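Local coordinates for protein prolyl 4-hydroxylase (Phytophthora capsici LT1534, PDB 6IUQ) that probably hydroxylates proline residues at the 4-position, as an iron(II)- and 2-oxoglutarate-dependent oxygenase with a double-stranded beta-helix core, at residues Glu54-Leu59 with Glu223-Thr228; Val96-Ala101 with Leu141-Asn146; Cys170-Asn175 with Asp203-Phe208. All coordinates share one frame; numbering follows the deposited sequence.

Interaction 1. Residues Glu54-Leu59 with Glu223-Thr228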
loop_
_atom_site.group_PDB
_atom_site.type_symbol
_atom_site.label_atom_id
_atom_site.label_comp_id
_atom_site.label_asym_id
_atom_site.label_seq_id
_atom_site.Cartn_x
_atom_site.Cartn_y
_atom_site.Cartn_z
ATOM N N GLU A 54 15.398 4.661 14.771
ATOM C CA GLU A 54 16.732 4.377 15.303
ATOM C C GLU A 54 17.032 2.882 15.228
ATOM O O GLU A 54 18.097 2.480 14.751
ATOM C CB GLU A 54 16.873 4.892 16.742
ATOM C CG GLU A 54 16.971 6.421 16.831
ATOM C CD GLU A 54 17.156 6.948 18.261
ATOM O OE1 GLU A 54 18.140 6.539 18.921
ATOM O OE2 GLU A 54 16.328 7.793 18.708
ATOM N N GLU A 55 16.080 2.052 15.649
ATOM C CA GLU A 55 16.277 0.610 15.584
ATOM C C GLU A 55 16.452 0.142 14.142
ATOM O O GLU A 55 17.242 -0.751 13.859
ATOM C CB GLU A 55 15.119 -0.121 16.261
ATOM C CG GLU A 55 15.104 0.092 17.757
ATOM C CD GLU A 55 14.075 -0.755 18.493
ATOM O OE1 GLU A 55 13.254 -1.461 17.841
ATOM O OE2 GLU A 55 14.092 -0.711 19.741
HETATM N N MSE A 56 15.739 0.768 13.217
HETATM C CA MSE A 56 15.870 0.395 11.814
HETATM C C MSE A 56 17.242 0.746 11.254
HETATM O O MSE A 56 17.821 -0.025 10.494
HETATM C CB MSE A 56 14.786 1.071 10.977
HETATM C CG MSE A 56 13.404 0.537 11.259
HETATM SE SE MSE A 56 12.056 1.516 10.265
HETATM C CE MSE A 56 12.635 1.100 8.447
ATOM N N ARG A 57 17.734 1.929 11.605
ATOM C CA ARG A 57 19.053 2.357 11.172
ATOM C C ARG A 57 20.124 1.423 11.735
ATOM O O ARG A 57 21.102 1.107 11.066
ATOM C CB ARG A 57 19.326 3.794 11.609
ATOM C CG ARG A 57 18.599 4.866 10.808
ATOM C CD ARG A 57 19.395 6.154 10.889
ATOM N NE ARG A 57 18.606 7.370 10.718
ATOM C CZ ARG A 57 18.326 7.940 9.547
ATOM N NH1 ARG A 57 18.754 7.392 8.412
ATOM N NH2 ARG A 57 17.617 9.070 9.517
ATOM N N TRP A 58 19.928 0.983 12.973
ATOM C CA TRP A 58 20.845 0.044 13.584
ATOM C C TRP A 58 20.877 -1.271 12.818
ATOM O O TRP A 58 21.946 -1.815 12.548
ATOM C CB TRP A 58 20.466 -0.211 15.033
ATOM C CG TRP A 58 21.446 -1.092 15.716
ATOM C CD1 TRP A 58 22.601 -0.707 16.345
ATOM C CD2 TRP A 58 21.385 -2.517 15.825
ATOM N NE1 TRP A 58 23.252 -1.806 16.848
ATOM C CE2 TRP A 58 22.530 -2.930 16.541
ATOM C CE3 TRP A 58 20.471 -3.483 15.397
ATOM C CZ2 TRP A 58 22.778 -4.261 16.842
ATOM C CZ3 TRP A 58 20.722 -4.806 15.692
ATOM C CH2 TRP A 58 21.869 -5.185 16.407
ATOM N N LEU A 59 19.702 -1.784 12.474
ATOM C CA LEU A 59 19.609 -3.012 11.700
ATOM C C LEU A 59 20.377 -2.873 10.398
ATOM O O LEU A 59 21.028 -3.815 9.939
ATOM C CB LEU A 59 18.150 -3.361 11.414
ATOM C CG LEU A 59 17.377 -3.890 12.616
ATOM C CD1 LEU A 59 15.918 -4.045 12.259
ATOM C CD2 LEU A 59 17.973 -5.217 13.083
ATOM N N GLU A 223 17.554 9.452 0.916
ATOM C CA GLU A 223 17.354 8.212 1.663
ATOM C C GLU A 223 15.917 8.176 2.196
ATOM O O GLU A 223 15.409 9.182 2.691
ATOM C CB GLU A 223 18.362 8.093 2.809
ATOM C CG GLU A 223 18.398 6.712 3.462
ATOM C CD GLU A 223 19.330 6.645 4.670
ATOM O OE1 GLU A 223 19.207 7.509 5.570
ATOM O OE2 GLU A 223 20.174 5.719 4.721
ATOM N N ARG A 224 15.271 7.020 2.069
ATOM C CA ARG A 224 13.855 6.863 2.398
ATOM C C ARG A 224 13.652 5.556 3.153
ATOM O O ARG A 224 13.957 4.476 2.639
ATOM C CB ARG A 224 12.991 6.889 1.120
ATOM C CG ARG A 224 11.453 6.784 1.294
ATOM C CD ARG A 224 10.823 6.388 -0.059
ATOM N NE ARG A 224 9.373 6.557 -0.200
ATOM C CZ ARG A 224 8.515 5.539 -0.290
ATOM N NH1 ARG A 224 8.965 4.289 -0.228
ATOM N NH2 ARG A 224 7.206 5.762 -0.440
ATOM N N TYR A 225 13.157 5.663 4.382
ATOM C CA TYR A 225 12.783 4.494 5.170
ATOM C C TYR A 225 11.273 4.377 5.237
ATOM O O TYR A 225 10.567 5.386 5.366
ATOM C CB TYR A 225 13.335 4.578 6.586
ATOM C CG TYR A 225 14.780 4.179 6.762
ATOM C CD1 TYR A 225 15.135 2.846 6.953
ATOM C CD2 TYR A 225 15.788 5.132 6.780
ATOM C CE1 TYR A 225 16.449 2.478 7.136
ATOM C CE2 TYR A 225 17.111 4.773 6.965
ATOM C CZ TYR A 225 17.435 3.446 7.145
ATOM O OH TYR A 225 18.752 3.075 7.336
ATOM N N VAL A 226 10.780 3.145 5.146
ATOM C CA VAL A 226 9.365 2.889 5.328
ATOM C C VAL A 226 9.153 1.552 6.035
ATOM O O VAL A 226 9.873 0.587 5.806
ATOM C CB VAL A 226 8.604 2.919 3.980
ATOM C CG1 VAL A 226 9.216 1.940 2.978
ATOM C CG2 VAL A 226 7.136 2.622 4.212
ATOM N N LEU A 227 8.179 1.509 6.930
ATOM C CA LEU A 227 7.817 0.269 7.600
ATOM C C LEU A 227 6.470 -0.161 7.056
ATOM O O LEU A 227 5.533 0.621 7.039
ATOM C CB LEU A 227 7.791 0.474 9.121
ATOM C CG LEU A 227 7.369 -0.630 10.087
ATOM C CD1 LEU A 227 8.089 -0.397 11.431
ATOM C CD2 LEU A 227 5.857 -0.663 10.293
ATOM N N THR A 228 6.372 -1.397 6.588
ATOM C CA THR A 228 5.117 -1.885 6.027
ATOM C C THR A 228 4.532 -3.024 6.842
ATOM O O THR A 228 5.222 -3.966 7.164
ATOM C CB THR A 228 5.301 -2.377 4.581
ATOM O OG1 THR A 228 5.932 -1.357 3.810
ATOM C CG2 THR A 228 3.948 -2.731 3.958
#
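M56 and R57 of helix 46-61 meet Y225 of strand 224-232, where the helix packs on a sheet of the double-stranded beta-helix (DSBH) core. The segment axes come no closer than 10.3 Å and are 108° apart, so mainly side chains bridge the gap. M56 is a selenomethionine. It points at the strand and runs past Y225 in the opposite direction. The chain bends at chi3 (62°), which turns the methyl CE towards the ring, 3.4 Å from Y225 CD1. The methyl approaches the ring obliquely and also lies 3.9 Å from V226 O. L174 and L143, the latter on the neighbouring strand 139-146, also pack on M56.

R57 comes to the other end of the ring. Its CG lies beside Y225 OH, and its extended chain slants across the tyrosine, bringing NH1 to 3.4 Å from Y225 CE2. The guanidinium and ring planes are almost perpendicular, at 89°; this is not a stack. The same NH1 makes a salt bridge with E223, in the loop just before the strand. The acid extends towards R57, with CG anti to its backbone N. The other carboxylate oxygen, E223 OE2, has a salt bridge to R145. One acid therefore serves two arginines.

The bond itself is bent. R57 NH1 donates to E223 OE1 at 2.9 Å, nearly in the guanidinium plane but from above the carboxylate plane.

Interaction 2. Residues Val96-Ala101 with Leu141-Asn146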
loop_
_atom_site.group_PDB
_atom_site.type_symbol
_atom_site.label_atom_id
_atom_site.label_comp_id
_atom_site.label_asym_id
_atom_site.label_seq_id
_atom_site.Cartn_x
_atom_site.Cartn_y
_atom_site.Cartn_z
ATOM N N VAL A 96 14.083 -6.028 5.000
ATOM C CA VAL A 96 14.176 -7.099 5.979
ATOM C C VAL A 96 12.772 -7.453 6.487
ATOM O O VAL A 96 11.927 -6.592 6.684
ATOM C CB VAL A 96 15.123 -6.734 7.151
ATOM C CG1 VAL A 96 14.841 -5.357 7.678
ATOM C CG2 VAL A 96 15.010 -7.759 8.267
ATOM N N ASP A 97 12.517 -8.740 6.634
ATOM C CA ASP A 97 11.265 -9.226 7.167
ATOM C C ASP A 97 11.481 -9.530 8.643
ATOM O O ASP A 97 12.506 -10.095 9.010
ATOM C CB ASP A 97 10.819 -10.464 6.386
ATOM C CG ASP A 97 9.414 -10.884 6.709
ATOM O OD1 ASP A 97 9.023 -10.791 7.890
ATOM O OD2 ASP A 97 8.702 -11.311 5.773
ATOM N N LEU A 98 10.540 -9.145 9.495
ATOM C CA LEU A 98 10.724 -9.352 10.932
ATOM C C LEU A 98 9.976 -10.582 11.458
ATOM O O LEU A 98 9.644 -10.650 12.642
ATOM C CB LEU A 98 10.298 -8.101 11.711
ATOM C CG LEU A 98 11.205 -6.861 11.607
ATOM C CD1 LEU A 98 10.864 -5.844 12.679
ATOM C CD2 LEU A 98 12.678 -7.228 11.701
ATOM N N HIS A 99 9.725 -11.554 10.580
ATOM C CA HIS A 99 9.064 -12.802 10.969
ATOM C C HIS A 99 9.961 -13.629 11.900
ATOM O O HIS A 99 9.479 -14.415 12.716
ATOM C CB HIS A 99 8.696 -13.625 9.735
ATOM C CG HIS A 99 9.876 -14.262 9.063
ATOM N ND1 HIS A 99 10.604 -13.628 8.076
ATOM C CD2 HIS A 99 10.457 -15.474 9.237
ATOM C CE1 HIS A 99 11.583 -14.420 7.673
ATOM N NE2 HIS A 99 11.516 -15.546 8.361
ATOM N N ASP A 100 11.266 -13.422 11.764
ATOM C CA ASP A 100 12.295 -14.113 12.547
ATOM C C ASP A 100 12.409 -13.579 13.973
ATOM O O ASP A 100 12.880 -12.462 14.164
ATOM C CB ASP A 100 13.645 -13.965 11.838
ATOM C CG ASP A 100 14.751 -14.803 12.471
ATOM O OD1 ASP A 100 14.443 -15.746 13.244
ATOM O OD2 ASP A 100 15.938 -14.489 12.213
ATOM N N ALA A 101 11.992 -14.374 14.964
ATOM C CA ALA A 101 12.087 -13.989 16.379
ATOM C C ALA A 101 13.526 -13.703 16.818
ATOM O O ALA A 101 13.758 -12.903 17.728
ATOM C CB ALA A 101 11.488 -15.070 17.269
ATOM N N LEU A 141 5.576 -8.024 8.527
ATOM C CA LEU A 141 6.124 -6.720 8.853
ATOM C C LEU A 141 7.442 -6.543 8.115
ATOM O O LEU A 141 8.439 -7.190 8.430
ATOM C CB LEU A 141 6.308 -6.575 10.365
ATOM C CG LEU A 141 6.481 -5.161 10.910
ATOM C CD1 LEU A 141 5.802 -5.070 12.277
ATOM C CD2 LEU A 141 7.943 -4.766 10.988
ATOM N N LYS A 142 7.446 -5.662 7.126
ATOM C CA LYS A 142 8.626 -5.478 6.287
ATOM C C LYS A 142 9.265 -4.095 6.506
ATOM O O LYS A 142 8.569 -3.082 6.596
ATOM C CB LYS A 142 8.255 -5.685 4.814
ATOM C CG LYS A 142 9.416 -5.567 3.841
ATOM C CD LYS A 142 9.035 -5.938 2.396
ATOM C CE LYS A 142 8.415 -4.755 1.620
ATOM N NZ LYS A 142 9.285 -3.528 1.507
ATOM N N LEU A 143 10.591 -4.072 6.624
ATOM C CA LEU A 143 11.345 -2.830 6.662
ATOM C C LEU A 143 12.005 -2.593 5.311
ATOM O O LEU A 143 12.505 -3.525 4.692
ATOM C CB LEU A 143 12.400 -2.861 7.762
ATOM C CG LEU A 143 11.926 -3.246 9.159
ATOM C CD1 LEU A 143 13.091 -3.208 10.129
ATOM C CD2 LEU A 143 10.806 -2.317 9.613
ATOM N N GLN A 144 11.997 -1.345 4.853
ATOM C CA GLN A 144 12.570 -1.023 3.558
ATOM C C GLN A 144 13.401 0.247 3.595
ATOM O O GLN A 144 12.948 1.284 4.080
ATOM C CB GLN A 144 11.478 -0.877 2.505
ATOM C CG GLN A 144 12.009 -0.417 1.158
ATOM C CD GLN A 144 10.949 -0.372 0.081
ATOM O OE1 GLN A 144 10.376 0.686 -0.195
ATOM N NE2 GLN A 144 10.685 -1.519 -0.542
ATOM N N ARG A 145 14.627 0.154 3.086
ATOM C CA ARG A 145 15.456 1.329 2.871
ATOM C C ARG A 145 15.643 1.530 1.373
ATOM O O ARG A 145 16.013 0.606 0.648
ATOM C CB ARG A 145 16.812 1.187 3.571
ATOM C CG ARG A 145 17.583 2.502 3.713
ATOM C CD ARG A 145 18.964 2.298 4.352
ATOM N NE ARG A 145 19.903 1.715 3.404
ATOM C CZ ARG A 145 20.749 2.425 2.665
ATOM N NH1 ARG A 145 20.796 3.750 2.789
ATOM N NH2 ARG A 145 21.560 1.806 1.817
ATOM N N ASN A 146 15.345 2.736 0.913
ATOM C CA ASN A 146 15.595 3.123 -0.463
ATOM C C ASN A 146 16.717 4.149 -0.471
ATOM O O ASN A 146 16.566 5.245 0.079
ATOM C CB ASN A 146 14.321 3.685 -1.108
ATOM C CG ASN A 146 14.535 4.150 -2.539
ATOM O OD1 ASN A 146 15.623 4.003 -3.098
ATOM N ND2 ASN A 146 13.486 4.713 -3.145
HETATM O O HOH W 1 6.823 -10.589 9.494
#
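V96 and L143 face each other across the two strands and bury the most surface here. They form an antiparallel hydrogen-bonded pair, and two backbone bonds join them. V96 N donates to L143 O at 3.0 Å. L143 N donates to V96 O at 2.9 Å, with an almost linear N-H...O angle of 175°. The two side chains lie side by side on the same face of the sheet and point the same way. V96 puts CG1 between its backbone N and carbonyl carbon (chi1 47°), and this methyl reaches L143 CB at 3.5 Å. L143 CD1 lies close to the same methyl. F65 covers both residues, while L110 and helix 46-61 pack on L143.

L98 follows just beyond the end of strand 94-97. Its backbone N still donates to L141 O, at 3.1 Å. Its side chain crosses that of L141 at a slant, and the methyls L98 CD1 and L141 CD2 touch at 3.5 Å. L98 also packs on L110, and L141 on F114, so helix 108-115 covers this end.

D97 and K142 form the neighbouring non-hydrogen-bonded pair, with side chains on the face away from V96. K142 bends away towards a salt bridge with E95. D97 OD1 accepts from H99 N at 2.9 Å, an Asx turn that shapes the chain as it leaves the strand. A water donates to D97 OD1 and accepts from L141 N at 3.0 Å, tying the turn to the neighbouring strand. The whole is an antiparallel edge pairing, in which strand 94-97 forms the outer margin of the six-stranded sheet of the DSBH fold.

Interaction 3. Residues Cys170-Asn175 with Asp203-Phe208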
loop_
_atom_site.group_PDB
_atom_site.type_symbol
_atom_site.label_atom_id
_atom_site.label_comp_id
_atom_site.label_asym_id
_atom_site.label_seq_id
_atom_site.Cartn_x
_atom_site.Cartn_y
_atom_site.Cartn_z
ATOM N N CYS A 170 -0.566 -1.296 5.387
ATOM C CA CYS A 170 -0.312 -0.269 6.377
ATOM C C CYS A 170 1.119 0.219 6.273
ATOM O O CYS A 170 2.067 -0.529 6.532
ATOM C CB CYS A 170 -0.592 -0.785 7.789
ATOM S SG CYS A 170 -0.103 0.439 9.042
ATOM N N LEU A 171 1.264 1.478 5.878
ATOM C CA LEU A 171 2.577 2.071 5.662
ATOM C C LEU A 171 2.897 3.095 6.743
ATOM O O LEU A 171 2.119 4.013 6.978
ATOM C CB LEU A 171 2.637 2.715 4.272
ATOM C CG LEU A 171 2.517 1.761 3.065
ATOM C CD1 LEU A 171 2.291 2.523 1.791
ATOM C CD2 LEU A 171 3.786 0.965 2.909
ATOM N N LEU A 172 4.033 2.928 7.408
ATOM C CA LEU A 172 4.539 3.932 8.330
ATOM C C LEU A 172 5.780 4.601 7.763
ATOM O O LEU A 172 6.813 3.948 7.546
ATOM C CB LEU A 172 4.867 3.329 9.694
ATOM C CG LEU A 172 5.573 4.290 10.673
ATOM C CD1 LEU A 172 4.823 5.586 10.908
ATOM C CD2 LEU A 172 5.853 3.606 12.005
ATOM N N TYR A 173 5.671 5.906 7.524
ATOM C CA TYR A 173 6.762 6.673 6.941
ATOM C C TYR A 173 7.602 7.350 8.027
ATOM O O TYR A 173 7.087 7.792 9.059
ATOM C CB TYR A 173 6.215 7.700 5.937
ATOM C CG TYR A 173 5.652 7.017 4.707
ATOM C CD1 TYR A 173 6.483 6.276 3.874
ATOM C CD2 TYR A 173 4.295 7.068 4.410
ATOM C CE1 TYR A 173 5.991 5.629 2.767
ATOM C CE2 TYR A 173 3.786 6.420 3.306
ATOM C CZ TYR A 173 4.645 5.706 2.483
ATOM O OH TYR A 173 4.176 5.047 1.381
ATOM N N LEU A 174 8.904 7.421 7.779
ATOM C CA LEU A 174 9.860 7.764 8.812
ATOM C C LEU A 174 10.989 8.641 8.279
ATOM O O LEU A 174 12.157 8.393 8.559
ATOM C CB LEU A 174 10.427 6.486 9.433
ATOM C CG LEU A 174 9.455 5.628 10.250
ATOM C CD1 LEU A 174 10.047 4.291 10.625
ATOM C CD2 LEU A 174 9.046 6.349 11.512
ATOM N N ASN A 175 10.632 9.667 7.512
ATOM C CA ASN A 175 11.618 10.587 6.956
ATOM C C ASN A 175 11.432 11.995 7.530
ATOM O O ASN A 175 10.491 12.709 7.160
ATOM C CB ASN A 175 11.514 10.591 5.425
ATOM C CG ASN A 175 11.399 9.176 4.852
ATOM O OD1 ASN A 175 12.360 8.385 4.888
ATOM N ND2 ASN A 175 10.211 8.840 4.347
ATOM N N ASP A 203 6.300 9.830 10.706
ATOM C CA ASP A 203 5.193 9.483 11.590
ATOM C C ASP A 203 3.832 9.618 10.890
ATOM O O ASP A 203 2.790 9.772 11.532
ATOM C CB ASP A 203 5.239 10.333 12.863
ATOM C CG ASP A 203 4.422 9.735 13.979
ATOM O OD1 ASP A 203 4.195 8.502 13.925
ATOM O OD2 ASP A 203 3.989 10.484 14.894
ATOM N N ARG A 204 3.846 9.538 9.566
ATOM C CA ARG A 204 2.614 9.458 8.800
ATOM C C ARG A 204 2.276 8.008 8.472
ATOM O O ARG A 204 3.131 7.248 8.024
ATOM C CB ARG A 204 2.728 10.274 7.512
ATOM C CG ARG A 204 1.605 10.016 6.529
ATOM C CD ARG A 204 1.720 10.966 5.356
ATOM N NE ARG A 204 1.172 12.285 5.661
ATOM C CZ ARG A 204 1.237 13.331 4.843
ATOM N NH1 ARG A 204 1.858 13.235 3.662
ATOM N NH2 ARG A 204 0.679 14.479 5.208
ATOM N N VAL A 205 1.020 7.643 8.691
ATOM C CA VAL A 205 0.522 6.310 8.387
ATOM C C VAL A 205 -0.455 6.362 7.203
ATOM O O VAL A 205 -1.375 7.187 7.188
ATOM C CB VAL A 205 -0.187 5.667 9.628
ATOM C CG1 VAL A 205 -1.009 4.469 9.225
ATOM C CG2 VAL A 205 0.826 5.268 10.672
ATOM N N VAL A 206 -0.242 5.504 6.205
ATOM C CA VAL A 206 -1.225 5.327 5.135
ATOM C C VAL A 206 -1.791 3.912 5.220
ATOM O O VAL A 206 -1.040 2.948 5.348
ATOM C CB VAL A 206 -0.627 5.552 3.736
ATOM C CG1 VAL A 206 -1.739 5.512 2.671
ATOM C CG2 VAL A 206 0.113 6.873 3.664
ATOM N N LEU A 207 -3.113 3.800 5.211
ATOM C CA LEU A 207 -3.784 2.517 5.118
ATOM C C LEU A 207 -4.471 2.525 3.793
ATOM O O LEU A 207 -5.075 3.548 3.434
ATOM C CB LEU A 207 -4.821 2.300 6.216
ATOM C CG LEU A 207 -4.413 2.510 7.671
ATOM C CD1 LEU A 207 -5.590 2.251 8.567
ATOM C CD2 LEU A 207 -3.241 1.620 8.048
ATOM N N PHE A 208 -4.374 1.416 3.060
ATOM C CA PHE A 208 -5.189 1.265 1.874
ATOM C C PHE A 208 -5.541 -0.203 1.569
ATOM O O PHE A 208 -5.031 -1.124 2.195
ATOM C CB PHE A 208 -4.514 1.973 0.682
ATOM C CG PHE A 208 -3.143 1.462 0.293
ATOM C CD1 PHE A 208 -3.001 0.315 -0.487
ATOM C CD2 PHE A 208 -2.008 2.208 0.567
ATOM C CE1 PHE A 208 -1.732 -0.124 -0.905
ATOM C CE2 PHE A 208 -0.743 1.773 0.150
ATOM C CZ PHE A 208 -0.611 0.602 -0.605
#
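This is an antiparallel strand pairing within the larger sheet of the DSBH core, between strands 166-173 and 204-209. The strand segments run 164° apart, with axes 4.7 Å from each other at the closest point. L171 and V206 are a hydrogen-bonded pair. L171 N donates to V206 O at 2.8 Å in a nearly straight bond, and V206 N returns one to L171 O at 2.9 Å. Further along, Y173 N binds R204 O. D203 N then binds Y173 O at 2.7 Å, through a more bent bond.

One face carries C170, L172, V205 and L207. C170 SG is anti to its backbone N (chi1 174°) and meets the methyl L207 CD2 at 3.5 Å. L172 CD1 lies 4.0 Å from V205 CG2. The other face carries L171, Y173 and V206. Here V206 CG2 sits at the edge of the Y173 ring, near its plane, 3.7 Å from Y173 CE2. L171 CD1 likewise meets the F208 ring at its edge, 3.5 Å from F208 CE2. F208 holds CG between its backbone N and carbonyl carbon (chi1 61°), which swings the ring back towards L171. That ring also meets the ring of H215, an iron ligand, and the F208 side chain touches D158, another ligand, so this end of the pairing borders the metal site.

On one flank strand 204-209 pairs with strand 37-40, and on the other strand 166-173 pairs with strand 224-232. Helix 46-61 packs over L172 and D203 through L52 and A49.

All three contacts involve one six-stranded antiparallel sheet: interactions 2 and 3 are strand pairings in it, and interaction 1 packs a helix on it. Strand 224-232 lies between the neighbours 166-173 and 139-146, so interaction 1 sits between the pairings of interactions 2 and 3. Its centre is about 9 Å from that of interaction 2 and about 12 Å from that of interaction 3; the centres of those two are about 15 Å apart, without touching. T228 N probably bonds to K142 O, and L227 O to L172 N. Along the chain, interaction 1 closes a long loop that holds interaction 2 and then interaction 3. Helix 46-61 backs a sheet whose strand 204-209 reaches the iron site of H156, D158 and H215.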